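Side-chain contacts in Cd1 (Flavonifractor plautii, PDB 7D39), which probably acts as an FMN-dependent ene-reductase that begins the breakdown of flavones and flavonols in gut bacteria: residues H99-T102 with D103-P107; V187-A190 with H191-G194; F269-G272 with N273-E277; A284-T288 with E289-A293; K292-Q295 with A296-A300. All coordinates share one frame; numbering follows the deposited sequence.

All five contacts lie within helices or at a helix junction. Contacts 1 and 2 belong to the flavodoxin-like, FMN-carrying part of the chain, on helices 96-109 and 184-202, with centres 27 Å apart; the side chain of His99 in contact 1 is about 11 Å from the bound flavin mononucleotide, that of Val187 in contact 2 about 12 Å. Contacts 3, 4 and 5 follow the C-terminal arm, 265-285 then 289-301. Nearest atoms of contacts 3 and 4 are about 8 Å apart, whereas contacts 4 and 5 share Lys292 and Ala293, their centres 10 Å apart. Contacts 2 and 4 are separated by 57 Å between centres.

Contact 1: residues H99-T102 with D103-P107; sequences HTIT and DRFGP
Ile101 and Phe105, one turn apart on helix 96-109 of the flavodoxin-like fold, run alongside each other and form the apolar part of the contact. Ile101 CG2, which lies anti to the backbone N, reaches the ring of Phe105 at CE1, 3.9 Å away. Leu160 of helix 153-162 touches both residues, and Phe70, Leu74 and Met77 of helix 70-79 close on Phe105, which is buried.

The backbone bonds become more bent along the segment. Asp103 N donates to His99 O at 2.8 Å with a nearly straight N-H angle of 165°; Arg104 N reaches Thr100 O at 144°, and Phe105 N reaches Ile101 O at only 132°. Arg104 N and Phe105 N also make weak i-to-i+3 bonds to Ile101 O and Thr102 O. The helix is kinked where Pro107 N has no bond to the turn before.

Polar side chains occupy another flank. The carboxylate of Asp103 folds back along the helix, where OD1 comes to 3.0 Å from His99 O; both are acceptors, so the approach is not a bond. Water 1 donates to Asp103 OD2 at 2.9 Å and also pairs with Thr100 OG1. The Arg104 chain runs past Thr100, and its NH1 bonds to Glu44 O. Beside the apolar pair, Phe105 CD1 sits 3.3 Å from Ile101 O, which approaches the ring obliquely.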
loop_
_atom_site.group_PDB
_atom_site.type_symbol
_atom_site.label_atom_id
_atom_site.label_comp_id
_atom_site.label_asym_id
_atom_site.label_seq_id
_atom_site.Cartn_x
_atom_site.Cartn_y
_atom_site.Cartn_z
ATOM N N HIS A 99 8.329 2.330 -0.873
ATOM C CA HIS A 99 7.815 2.573 -2.227
ATOM C C HIS A 99 8.200 1.460 -3.195
ATOM O O HIS A 99 7.426 1.139 -4.096
ATOM C CB HIS A 99 8.317 3.903 -2.760
ATOM C CG HIS A 99 7.621 5.085 -2.170
ATOM N ND1 HIS A 99 8.122 5.788 -1.098
ATOM C CD2 HIS A 99 6.466 5.700 -2.510
ATOM C CE1 HIS A 99 7.302 6.778 -0.798
ATOM N NE2 HIS A 99 6.285 6.741 -1.635
ATOM N N THR A 100 9.381 0.865 -3.027
ATOM C CA THR A 100 9.798 -0.243 -3.882
ATOM C C THR A 100 8.952 -1.482 -3.631
ATOM O O THR A 100 8.523 -2.145 -4.578
ATOM C CB THR A 100 11.274 -0.542 -3.653
ATOM O OG1 THR A 100 12.034 0.486 -4.261
ATOM C CG2 THR A 100 11.684 -1.860 -4.279
ATOM N N ILE A 101 8.687 -1.796 -2.359
ATOM C CA ILE A 101 7.783 -2.894 -2.044
ATOM C C ILE A 101 6.420 -2.657 -2.682
ATOM O O ILE A 101 5.805 -3.578 -3.231
ATOM C CB ILE A 101 7.686 -3.082 -0.515
ATOM C CG1 ILE A 101 8.998 -3.673 0.011
ATOM C CG2 ILE A 101 6.500 -3.973 -0.140
ATOM C CD1 ILE A 101 9.190 -3.524 1.516
ATOM N N THR A 102 5.934 -1.414 -2.638
ATOM C CA THR A 102 4.675 -1.097 -3.303
ATOM C C THR A 102 4.779 -1.306 -4.821
ATOM O O THR A 102 3.907 -1.925 -5.432
ATOM C CB THR A 102 4.246 0.342 -2.973
ATOM O OG1 THR A 102 4.091 0.510 -1.555
ATOM C CG2 THR A 102 2.925 0.661 -3.625
ATOM N N ASP A 103 5.836 -0.785 -5.449
ATOM C CA ASP A 103 6.015 -1.016 -6.881
ATOM C C ASP A 103 5.951 -2.497 -7.192
ATOM O O ASP A 103 5.357 -2.907 -8.191
ATOM C CB ASP A 103 7.361 -0.474 -7.378
ATOM C CG ASP A 103 7.532 1.024 -7.157
ATOM O OD1 ASP A 103 6.525 1.737 -6.943
ATOM O OD2 ASP A 103 8.697 1.478 -7.213
ATOM N N ARG A 104 6.562 -3.318 -6.349
ATOM C CA ARG A 104 6.718 -4.716 -6.690
ATOM C C ARG A 104 5.525 -5.563 -6.286
ATOM O O ARG A 104 5.459 -6.728 -6.686
ATOM C CB ARG A 104 8.018 -5.240 -6.079
ATOM C CG ARG A 104 9.164 -4.654 -6.877
ATOM C CD ARG A 104 10.479 -5.200 -6.530
ATOM N NE ARG A 104 10.622 -6.612 -6.842
ATOM C CZ ARG A 104 11.675 -7.305 -6.428
ATOM N NH1 ARG A 104 12.604 -6.690 -5.722
ATOM N NH2 ARG A 104 11.800 -8.591 -6.708
ATOM N N PHE A 105 4.584 -5.009 -5.523
ATOM C CA PHE A 105 3.311 -5.687 -5.321
ATOM C C PHE A 105 2.504 -5.738 -6.612
ATOM O O PHE A 105 1.725 -6.672 -6.816
ATOM C CB PHE A 105 2.494 -4.986 -4.228
ATOM C CG PHE A 105 2.582 -5.643 -2.872
ATOM C CD1 PHE A 105 3.801 -6.087 -2.371
ATOM C CD2 PHE A 105 1.446 -5.800 -2.089
ATOM C CE1 PHE A 105 3.872 -6.690 -1.109
ATOM C CE2 PHE A 105 1.513 -6.403 -0.839
ATOM C CZ PHE A 105 2.733 -6.842 -0.343
ATOM N N GLY A 106 2.679 -4.743 -7.477
ATOM C CA GLY A 106 1.856 -4.544 -8.648
ATOM C C GLY A 106 1.585 -5.792 -9.459
ATOM O O GLY A 106 0.438 -6.212 -9.632
ATOM N N PRO A 107 2.644 -6.402 -9.994
ATOM C CA PRO A 107 2.475 -7.551 -10.892
ATOM C C PRO A 107 2.169 -8.873 -10.205
ATOM O O PRO A 107 1.979 -9.877 -10.893
ATOM C CB PRO A 107 3.835 -7.619 -11.610
ATOM C CG PRO A 107 4.395 -6.224 -11.495
ATOM C CD PRO A 107 3.982 -5.805 -10.113
HETATM O O HOH W 1 11.281 0.249 -7.007
#

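Contact 2: residues V187-A190 with H191-G194; sequences VARA and HQIG
Helix 184-202, packed against the parallel sheet of the flavodoxin-like fold, brings Arg189 across Ile193 one turn later. The two side chains cross at about a right angle: Ile193 CG1 lies over the centre of one face of the Arg189 guanidinium, 4.1 Å from NH1, while Gln192 CG meets the same group at its edge. A bend at chi2 (75°) carries the arginine chain forward along the helix, to lie across Ile193. Its charge is held from the sheet side, with a salt bridge from NE to Glu172 and a weak, long ion pair from NH2 to Asp170. Ile193 also presses its CG1 against Arg189 O at 3.3 Å, and that oxygen accepts from Ile193 N at 2.9 Å.

The ring of His191 leads away from the first turn, although its CB stays 3.3 Å from Ala188 O. Both ring nitrogens are engaged by helix 14-28, ND1 with Glu21 and NE2 with Glu28, which should fix the rotation of the imidazole between two carboxylates. Buried Ala190 meets Met18 of that helix and, with Ile193, Met142 of strand 138-144. This is a helix packed on the parallel sheet beside its outermost strand 167-174, as in flavodoxin-like alpha/beta folds.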
loop_
_atom_site.group_PDB
_atom_site.type_symbol
_atom_site.label_atom_id
_atom_site.label_comp_id
_atom_site.label_asym_id
_atom_site.label_seq_id
_atom_site.Cartn_x
_atom_site.Cartn_y
_atom_site.Cartn_z
ATOM N N VAL A 187 3.788 4.813 23.134
ATOM C CA VAL A 187 4.079 3.386 23.070
ATOM C C VAL A 187 2.810 2.589 23.339
ATOM O O VAL A 187 2.542 1.580 22.681
ATOM C CB VAL A 187 5.205 3.033 24.064
ATOM C CG1 VAL A 187 5.454 1.528 24.107
ATOM C CG2 VAL A 187 6.477 3.760 23.690
ATOM N N ALA A 188 1.998 3.052 24.295
ATOM C CA ALA A 188 0.713 2.425 24.564
ATOM C C ALA A 188 -0.170 2.441 23.328
ATOM O O ALA A 188 -0.971 1.520 23.128
ATOM C CB ALA A 188 0.023 3.121 25.748
ATOM N N ARG A 189 -0.000 3.439 22.458
ATOM C CA ARG A 189 -0.788 3.478 21.227
ATOM C C ARG A 189 -0.344 2.399 20.244
ATOM O O ARG A 189 -1.179 1.781 19.575
ATOM C CB ARG A 189 -0.698 4.866 20.592
ATOM C CG ARG A 189 -1.432 4.993 19.271
ATOM C CD ARG A 189 -2.956 5.067 19.453
ATOM N NE ARG A 189 -3.618 5.243 18.166
ATOM C CZ ARG A 189 -4.638 4.510 17.729
ATOM N NH1 ARG A 189 -5.154 3.555 18.491
ATOM N NH2 ARG A 189 -5.147 4.746 16.527
ATOM N N ALA A 190 0.964 2.155 20.134
ATOM C CA ALA A 190 1.422 1.007 19.357
ATOM C C ALA A 190 0.859 -0.288 19.923
ATOM O O ALA A 190 0.434 -1.171 19.170
ATOM C CB ALA A 190 2.951 0.949 19.329
ATOM N N HIS A 191 0.847 -0.415 21.252
ATOM C CA HIS A 191 0.278 -1.595 21.883
ATOM C C HIS A 191 -1.190 -1.791 21.489
ATOM O O HIS A 191 -1.611 -2.899 21.142
ATOM C CB HIS A 191 0.413 -1.482 23.404
ATOM C CG HIS A 191 0.024 -2.731 24.128
ATOM N ND1 HIS A 191 0.928 -3.726 24.431
ATOM C CD2 HIS A 191 -1.174 -3.157 24.595
ATOM C CE1 HIS A 191 0.304 -4.708 25.061
ATOM N NE2 HIS A 191 -0.971 -4.385 25.179
ATOM N N GLN A 192 -1.998 -0.730 21.570
ATOM C CA GLN A 192 -3.403 -0.847 21.183
ATOM C C GLN A 192 -3.550 -1.214 19.709
ATOM O O GLN A 192 -4.402 -2.039 19.345
ATOM C CB GLN A 192 -4.149 0.449 21.475
ATOM C CG GLN A 192 -5.640 0.309 21.317
ATOM C CD GLN A 192 -6.250 -0.594 22.390
ATOM O OE1 GLN A 192 -5.933 -0.471 23.573
ATOM N NE2 GLN A 192 -7.111 -1.523 21.972
ATOM N N ILE A 193 -2.734 -0.610 18.844
ATOM C CA ILE A 193 -2.771 -0.956 17.425
ATOM C C ILE A 193 -2.530 -2.452 17.238
ATOM O O ILE A 193 -3.154 -3.104 16.389
ATOM C CB ILE A 193 -1.757 -0.094 16.648
ATOM C CG1 ILE A 193 -2.299 1.333 16.547
ATOM C CG2 ILE A 193 -1.449 -0.668 15.254
ATOM C CD1 ILE A 193 -1.434 2.277 15.753
ATOM N N GLY A 194 -1.652 -3.028 18.057
ATOM C CA GLY A 194 -1.418 -4.463 17.979
ATOM C C GLY A 194 -2.597 -5.282 18.471
ATOM O O GLY A 194 -2.890 -6.357 17.934
#

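Contact 3: residues F269-G272 with N273-E277; sequences FIHG and NDIKE
The imidazole of His271 and the end of Ile275 meet over a ring face, the main side-chain contact on this stretch of helix 265-285. Ile275 CD1 stands 3.9 Å from the centroid of the His271 ring, 25° off the ring normal, and is displaced toward the rim; its closest ring atom is His271 CE1 at 3.6 Å. This is a CH-pi contact between residues four apart. The two side chains cross obliquely, and their torsions explain the meeting: the histidine CG is anti to its own N (chi1 -177°), which holds the ring out from the helix, and Ile275, with CG1 beside its N, reaches back to lay CD1 over it. On the way CG1 passes 3.4 Å from His271 O.

Ile270 and Asp274 are arranged differently, extending in the same direction next to each other. The methyl Ile270 CG2 is 3.9 Å from Asp274 OD2, a loose contact of an apolar carbon with a carboxylate oxygen. The carboxylate also comes near Ile270 O without a bond, both being acceptors, while Asp274 N bonds to that carbonyl at 3.0 Å. His271 O takes Ile275 N at the same length, so each of these side-chain pairs straddles a helical hydrogen bond. Asn273 N to Phe269 O and Lys276 N to Gly272 O complete a regular alpha-helical ladder; Gly272 brings no side chain to it.

None of the touching residues is fully buried. They form a surface stretch in the middle of helix 265-285, which follows the four-stranded antiparallel sheet in the chain and leads on to helix 289-301.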
loop_
_atom_site.group_PDB
_atom_site.type_symbol
_atom_site.label_atom_id
_atom_site.label_comp_id
_atom_site.label_asym_id
_atom_site.label_seq_id
_atom_site.Cartn_x
_atom_site.Cartn_y
_atom_site.Cartn_z
ATOM N N PHE A 269 -11.028 -3.671 -12.455
ATOM C CA PHE A 269 -11.358 -4.306 -13.725
ATOM C C PHE A 269 -11.318 -3.295 -14.860
ATOM O O PHE A 269 -10.730 -3.553 -15.918
ATOM C CB PHE A 269 -12.735 -4.969 -13.631
ATOM C CG PHE A 269 -12.758 -6.185 -12.747
ATOM C CD1 PHE A 269 -11.608 -6.950 -12.575
ATOM C CD2 PHE A 269 -13.916 -6.571 -12.084
ATOM C CE1 PHE A 269 -11.616 -8.068 -11.761
ATOM C CE2 PHE A 269 -13.922 -7.693 -11.266
ATOM C CZ PHE A 269 -12.774 -8.438 -11.097
ATOM N N ILE A 270 -11.903 -2.119 -14.644
ATOM C CA ILE A 270 -11.847 -1.066 -15.653
ATOM C C ILE A 270 -10.405 -0.676 -15.927
ATOM O O ILE A 270 -9.968 -0.585 -17.080
ATOM C CB ILE A 270 -12.667 0.155 -15.203
ATOM C CG1 ILE A 270 -14.146 -0.208 -15.084
ATOM C CG2 ILE A 270 -12.460 1.298 -16.185
ATOM C CD1 ILE A 270 -14.947 0.820 -14.343
ATOM N N HIS A 271 -9.657 -0.403 -14.864
ATOM C CA HIS A 271 -8.278 0.030 -15.022
ATOM C C HIS A 271 -7.485 -1.005 -15.799
ATOM O O HIS A 271 -6.751 -0.676 -16.734
ATOM C CB HIS A 271 -7.665 0.274 -13.645
ATOM C CG HIS A 271 -6.268 0.797 -13.683
ATOM N ND1 HIS A 271 -5.235 0.194 -12.999
ATOM C CD2 HIS A 271 -5.734 1.881 -14.294
ATOM C CE1 HIS A 271 -4.124 0.878 -13.197
ATOM N NE2 HIS A 271 -4.400 1.904 -13.979
ATOM N N GLY A 272 -7.643 -2.275 -15.431
ATOM C CA GLY A 272 -6.904 -3.324 -16.102
ATOM C C GLY A 272 -7.312 -3.497 -17.557
ATOM O O GLY A 272 -6.482 -3.827 -18.407
ATOM N N ASN A 273 -8.587 -3.290 -17.872
ATOM C CA ASN A 273 -8.943 -3.403 -19.283
ATOM C C ASN A 273 -8.352 -2.249 -20.089
ATOM O O ASN A 273 -7.924 -2.442 -21.236
ATOM C CB ASN A 273 -10.448 -3.480 -19.490
ATOM C CG ASN A 273 -10.804 -3.722 -20.957
ATOM O OD1 ASN A 273 -10.594 -4.821 -21.488
ATOM N ND2 ASN A 273 -11.313 -2.689 -21.624
ATOM N N ASP A 274 -8.304 -1.045 -19.503
ATOM C CA ASP A 274 -7.650 0.084 -20.166
ATOM C C ASP A 274 -6.173 -0.206 -20.424
ATOM O O ASP A 274 -5.639 0.131 -21.490
ATOM C CB ASP A 274 -7.790 1.356 -19.332
ATOM C CG ASP A 274 -9.224 1.865 -19.258
ATOM O OD1 ASP A 274 -10.050 1.494 -20.120
ATOM O OD2 ASP A 274 -9.515 2.656 -18.339
ATOM N N ILE A 275 -5.493 -0.830 -19.458
ATOM C CA ILE A 275 -4.093 -1.181 -19.650
ATOM C C ILE A 275 -3.952 -2.163 -20.796
ATOM O O ILE A 275 -3.030 -2.055 -21.614
ATOM C CB ILE A 275 -3.499 -1.740 -18.346
ATOM C CG1 ILE A 275 -3.387 -0.632 -17.306
ATOM C CG2 ILE A 275 -2.154 -2.393 -18.588
ATOM C CD1 ILE A 275 -2.923 -1.134 -15.924
ATOM N N LYS A 276 -4.872 -3.124 -20.894
ATOM C CA LYS A 276 -4.756 -4.136 -21.933
ATOM C C LYS A 276 -4.961 -3.526 -23.313
ATOM O O LYS A 276 -4.174 -3.777 -24.231
ATOM C CB LYS A 276 -5.751 -5.273 -21.697
ATOM C CG LYS A 276 -5.514 -6.451 -22.636
ATOM C CD LYS A 276 -6.672 -7.393 -22.714
ATOM C CE LYS A 276 -6.411 -8.492 -23.755
ATOM N NZ LYS A 276 -5.275 -9.392 -23.381
ATOM N N GLU A 277 -6.015 -2.722 -23.475
ATOM C CA GLU A 277 -6.247 -2.044 -24.747
ATOM C C GLU A 277 -5.052 -1.181 -25.133
ATOM O O GLU A 277 -4.592 -1.215 -26.278
ATOM C CB GLU A 277 -7.501 -1.178 -24.669
ATOM C CG GLU A 277 -8.813 -1.915 -24.570
ATOM C CD GLU A 277 -9.984 -0.955 -24.388
ATOM O OE1 GLU A 277 -9.744 0.207 -23.982
ATOM O OE2 GLU A 277 -11.140 -1.361 -24.653
#

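Contact 4: residues A284-T288 with E289-A293; sequences ANMQT and EKYKA
Thr288 grips Tyr291 at the junction where helix 265-285 gives way to helix 289-301. The threonine is the N-cap of the second helix: its OG1 accepts from Tyr291 N at 3.3 Å, along a fairly straight N-H of 160°. With chi1 at 60°, OG1 sits between the backbone N and the carbonyl carbon, the crowded position, and from there it also donates to Asn285 O at 2.6 Å. Asn285 O receives Thr288 N as well, closing the type I turn from Asn285 to Thr288, and Tyr291 CB packs 3.2 Å from the same Asn285 O. Lys292 N to Thr288 O then starts the regular helix.

The tight apolar part lies against the Tyr291 ring. Met286, a selenomethionine, lays its CA over one face, 3.9 Å from the ring centroid and offset toward the rim, in a CH-pi contact. Its CG comes to 3.9 Å from Tyr291 CZ. The selenium is farther off, 5.5 Å from the centroid and oblique, a longer Met-aromatic approach.

The other side is looser and wet. Lys292 stretches back past the turn, its CE 3.4 Å from Gln287 O, and its NZ reaches Met286 O through water 2, which donates to that carbonyl at 2.6 Å and accepts from the ammonium. Gln287 OE1 approaches the lysine without a bond. The capping hydroxyl is thus used both as donor and as acceptor, tying the end of one helix to the first turn of the next, while the lysine ammonium, linked to Met286 O by water 2, may lend some electrostatic support to the carbonyl end of the first helix.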
loop_
_atom_site.group_PDB
_atom_site.type_symbol
_atom_site.label_atom_id
_atom_site.label_comp_id
_atom_site.label_asym_id
_atom_site.label_seq_id
_atom_site.Cartn_x
_atom_site.Cartn_y
_atom_site.Cartn_z
ATOM N N ALA A 284 1.297 -2.544 -31.507
ATOM C CA ALA A 284 1.113 -2.257 -32.922
ATOM C C ALA A 284 1.879 -1.005 -33.328
ATOM O O ALA A 284 2.525 -0.978 -34.382
ATOM C CB ALA A 284 -0.372 -2.113 -33.231
ATOM N N ASN A 285 1.829 0.035 -32.496
ATOM C CA ASN A 285 2.557 1.265 -32.789
ATOM C C ASN A 285 4.066 1.026 -32.886
ATOM O O ASN A 285 4.750 1.707 -33.652
ATOM C CB ASN A 285 2.228 2.312 -31.719
ATOM C CG ASN A 285 0.917 3.048 -32.000
ATOM O OD1 ASN A 285 0.540 3.249 -33.152
ATOM N ND2 ASN A 285 0.231 3.461 -30.948
HETATM N N MSE A 286 4.602 0.066 -32.137
HETATM C CA MSE A 286 6.034 -0.219 -32.196
HETATM C C MSE A 286 6.466 -0.819 -33.533
HETATM O O MSE A 286 7.657 -0.865 -33.834
HETATM C CB MSE A 286 6.438 -1.163 -31.080
HETATM C CG MSE A 286 6.251 -0.567 -29.700
HETATM SE SE MSE A 286 6.805 -1.790 -28.319
HETATM C CE MSE A 286 5.735 -3.318 -28.848
ATOM N N GLN A 287 5.493 -1.278 -34.321
ATOM C CA GLN A 287 5.758 -1.784 -35.661
ATOM C C GLN A 287 5.759 -0.701 -36.720
ATOM O O GLN A 287 6.261 -0.945 -37.821
ATOM C CB GLN A 287 4.722 -2.835 -36.060
ATOM C CG GLN A 287 4.770 -4.071 -35.217
ATOM C CD GLN A 287 6.188 -4.502 -34.958
ATOM O OE1 GLN A 287 7.056 -4.374 -35.828
ATOM N NE2 GLN A 287 6.445 -5.000 -33.753
ATOM N N THR A 288 5.217 0.479 -36.428
ATOM C CA THR A 288 5.139 1.524 -37.437
ATOM C C THR A 288 6.512 2.097 -37.765
ATOM O O THR A 288 7.435 2.099 -36.946
ATOM C CB THR A 288 4.249 2.678 -36.982
ATOM O OG1 THR A 288 4.784 3.238 -35.778
ATOM C CG2 THR A 288 2.799 2.226 -36.779
ATOM N N GLU A 289 6.618 2.630 -38.978
ATOM C CA GLU A 289 7.841 3.290 -39.395
ATOM C C GLU A 289 8.057 4.586 -38.630
ATOM O O GLU A 289 9.203 4.950 -38.348
ATOM C CB GLU A 289 7.787 3.540 -40.905
ATOM C CG GLU A 289 8.703 4.648 -41.393
ATOM C CD GLU A 289 8.720 4.757 -42.911
ATOM O OE1 GLU A 289 8.457 3.728 -43.592
ATOM O OE2 GLU A 289 8.997 5.869 -43.417
ATOM N N LYS A 290 6.980 5.294 -38.282
ATOM C CA LYS A 290 7.122 6.509 -37.483
ATOM C C LYS A 290 7.836 6.210 -36.171
ATOM O O LYS A 290 8.794 6.898 -35.795
ATOM C CB LYS A 290 5.747 7.135 -37.231
ATOM C CG LYS A 290 5.787 8.483 -36.506
ATOM C CD LYS A 290 4.462 8.780 -35.812
ATOM C CE LYS A 290 3.611 9.713 -36.624
ATOM N NZ LYS A 290 4.265 11.038 -36.647
ATOM N N TYR A 291 7.394 5.166 -35.467
ATOM C CA TYR A 291 8.053 4.779 -34.223
ATOM C C TYR A 291 9.493 4.346 -34.474
ATOM O O TYR A 291 10.421 4.785 -33.786
ATOM C CB TYR A 291 7.269 3.657 -33.549
ATOM C CG TYR A 291 7.833 3.186 -32.223
ATOM C CD1 TYR A 291 8.803 2.187 -32.165
ATOM C CD2 TYR A 291 7.379 3.727 -31.024
ATOM C CE1 TYR A 291 9.304 1.751 -30.964
ATOM C CE2 TYR A 291 7.887 3.294 -29.802
ATOM C CZ TYR A 291 8.845 2.307 -29.781
ATOM O OH TYR A 291 9.340 1.872 -28.573
ATOM N N LYS A 292 9.695 3.473 -35.454
ATOM C CA LYS A 292 11.032 2.954 -35.700
ATOM C C LYS A 292 12.000 4.069 -36.083
ATOM O O LYS A 292 13.163 4.058 -35.671
ATOM C CB LYS A 292 10.961 1.887 -36.788
ATOM C CG LYS A 292 10.252 0.601 -36.358
ATOM C CD LYS A 292 10.025 -0.316 -37.555
ATOM C CE LYS A 292 9.559 -1.688 -37.133
ATOM N NZ LYS A 292 10.533 -2.287 -36.193
ATOM N N ALA A 293 11.544 5.031 -36.884
ATOM C CA ALA A 293 12.440 6.087 -37.338
ATOM C C ALA A 293 12.817 7.011 -36.195
ATOM O O ALA A 293 13.990 7.373 -36.040
ATOM C CB ALA A 293 11.792 6.881 -38.473
HETATM O O HOH W 2 10.040 -1.372 -33.075
#

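Contact 5: residues K292-Q295 with A296-A300; sequences KARQ and AAYRA
Four i-to-i+4 bonds, from Ala296 N to Lys292 O at 2.9 Å through Arg299 N to Gln295 O, keep this part of helix 289-301 regular. On its surface two side-chain pairs run along the axis. Arg294 and Tyr298 extend alongside each other in the same direction, with guanidinium and ring planes 30° apart. The touching is done by the aliphatic chain: Arg294 CG is nominally 3.2 Å from Tyr298 CE2, too short for two carbons and so doubtful in detail, and CD is 3.3 Å from Tyr298 OH. Arg294 O lies over one face of the ring, toward its rim.

Gln295 serves the other pair. Its chain, bent at chi2 (-72°), brings OE1 to the edge of the Tyr298 ring, in its plane, 3.4 Å from CD2. The same oxygen accepts from Arg299 NH1 at 3.1 Å; the donor stands above the carbonyl plane and not on a lone pair, and the N-H angle of 142° is bent. Water 3 donates to OE1 at 2.6 Å and accepts from Arg299 NH2, joining amide and guanidinium a second time. Bends at chi2 and chi3 fold the arginine back, so that Tyr298 CB lies over one face of its guanidinium. Gln295 NE2 makes a weak bond to Tyr291 OH, a turn earlier. Such i-to-i+4 and i-to-i+3 pairing of polar and aromatic side chains along one side is characteristic of a solvent-exposed alpha-helix.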
loop_
_atom_site.group_PDB
_atom_site.type_symbol
_atom_site.label_atom_id
_atom_site.label_comp_id
_atom_site.label_asym_id
_atom_site.label_seq_id
_atom_site.Cartn_x
_atom_site.Cartn_y
_atom_site.Cartn_z
ATOM N N LYS A 292 9.695 3.473 -35.454
ATOM C CA LYS A 292 11.032 2.954 -35.700
ATOM C C LYS A 292 12.000 4.069 -36.083
ATOM O O LYS A 292 13.163 4.058 -35.671
ATOM C CB LYS A 292 10.961 1.887 -36.788
ATOM C CG LYS A 292 10.252 0.601 -36.358
ATOM C CD LYS A 292 10.025 -0.316 -37.555
ATOM C CE LYS A 292 9.559 -1.688 -37.133
ATOM N NZ LYS A 292 10.533 -2.287 -36.193
ATOM N N ALA A 293 11.544 5.031 -36.884
ATOM C CA ALA A 293 12.440 6.087 -37.338
ATOM C C ALA A 293 12.817 7.011 -36.195
ATOM O O ALA A 293 13.990 7.373 -36.040
ATOM C CB ALA A 293 11.792 6.881 -38.473
ATOM N N ARG A 294 11.838 7.413 -35.389
ATOM C CA ARG A 294 12.138 8.258 -34.241
ATOM C C ARG A 294 13.115 7.557 -33.299
ATOM O O ARG A 294 14.114 8.145 -32.869
ATOM C CB ARG A 294 10.830 8.635 -33.536
ATOM C CG ARG A 294 10.983 9.407 -32.231
ATOM C CD ARG A 294 9.671 10.090 -31.850
ATOM N NE ARG A 294 9.404 11.264 -32.675
ATOM C CZ ARG A 294 8.195 11.627 -33.098
ATOM N NH1 ARG A 294 7.135 10.897 -32.787
ATOM N NH2 ARG A 294 8.052 12.712 -33.847
ATOM N N GLN A 295 12.863 6.277 -33.009
ATOM C CA GLN A 295 13.750 5.500 -32.147
ATOM C C GLN A 295 15.166 5.422 -32.712
ATOM O O GLN A 295 16.148 5.573 -31.975
ATOM C CB GLN A 295 13.179 4.090 -31.948
ATOM C CG GLN A 295 12.013 3.992 -30.949
ATOM C CD GLN A 295 12.451 4.176 -29.499
ATOM O OE1 GLN A 295 13.129 5.134 -29.162
ATOM N NE2 GLN A 295 12.071 3.250 -28.652
ATOM N N ALA A 296 15.294 5.150 -34.011
ATOM C CA ALA A 296 16.623 5.034 -34.600
ATOM C C ALA A 296 17.386 6.341 -34.469
ATOM O O ALA A 296 18.608 6.344 -34.271
ATOM C CB ALA A 296 16.519 4.616 -36.073
ATOM N N ALA A 297 16.679 7.466 -34.587
ATOM C CA ALA A 297 17.329 8.760 -34.453
ATOM C C ALA A 297 17.724 9.040 -33.006
ATOM O O ALA A 297 18.731 9.711 -32.765
ATOM C CB ALA A 297 16.416 9.857 -34.994
ATOM N N TYR A 298 16.957 8.541 -32.031
ATOM C CA TYR A 298 17.383 8.674 -30.637
ATOM C C TYR A 298 18.673 7.905 -30.382
ATOM O O TYR A 298 19.580 8.414 -29.719
ATOM C CB TYR A 298 16.284 8.194 -29.680
ATOM C CG TYR A 298 15.034 9.063 -29.652
ATOM C CD1 TYR A 298 15.116 10.435 -29.823
ATOM C CD2 TYR A 298 13.776 8.498 -29.463
ATOM C CE1 TYR A 298 13.978 11.228 -29.806
ATOM C CE2 TYR A 298 12.637 9.276 -29.439
ATOM C CZ TYR A 298 12.742 10.640 -29.611
ATOM O OH TYR A 298 11.610 11.411 -29.586
ATOM N N ARG A 299 18.765 6.671 -30.892
ATOM C CA ARG A 299 19.960 5.848 -30.702
ATOM C C ARG A 299 21.173 6.478 -31.355
ATOM O O ARG A 299 22.285 6.395 -30.826
ATOM C CB ARG A 299 19.748 4.453 -31.295
ATOM C CG ARG A 299 18.472 3.749 -30.837
ATOM C CD ARG A 299 18.529 3.281 -29.371
ATOM N NE ARG A 299 18.243 4.332 -28.389
ATOM C CZ ARG A 299 17.016 4.711 -28.025
ATOM N NH1 ARG A 299 15.959 4.142 -28.587
ATOM N NH2 ARG A 299 16.845 5.660 -27.107
ATOM N N ALA A 300 20.985 7.078 -32.527
ATOM C CA ALA A 300 22.098 7.680 -33.247
ATOM C C ALA A 300 22.526 9.002 -32.635
ATOM O O ALA A 300 23.698 9.375 -32.728
ATOM C CB ALA A 300 21.718 7.896 -34.713
HETATM O O HOH W 3 13.897 5.641 -26.711
#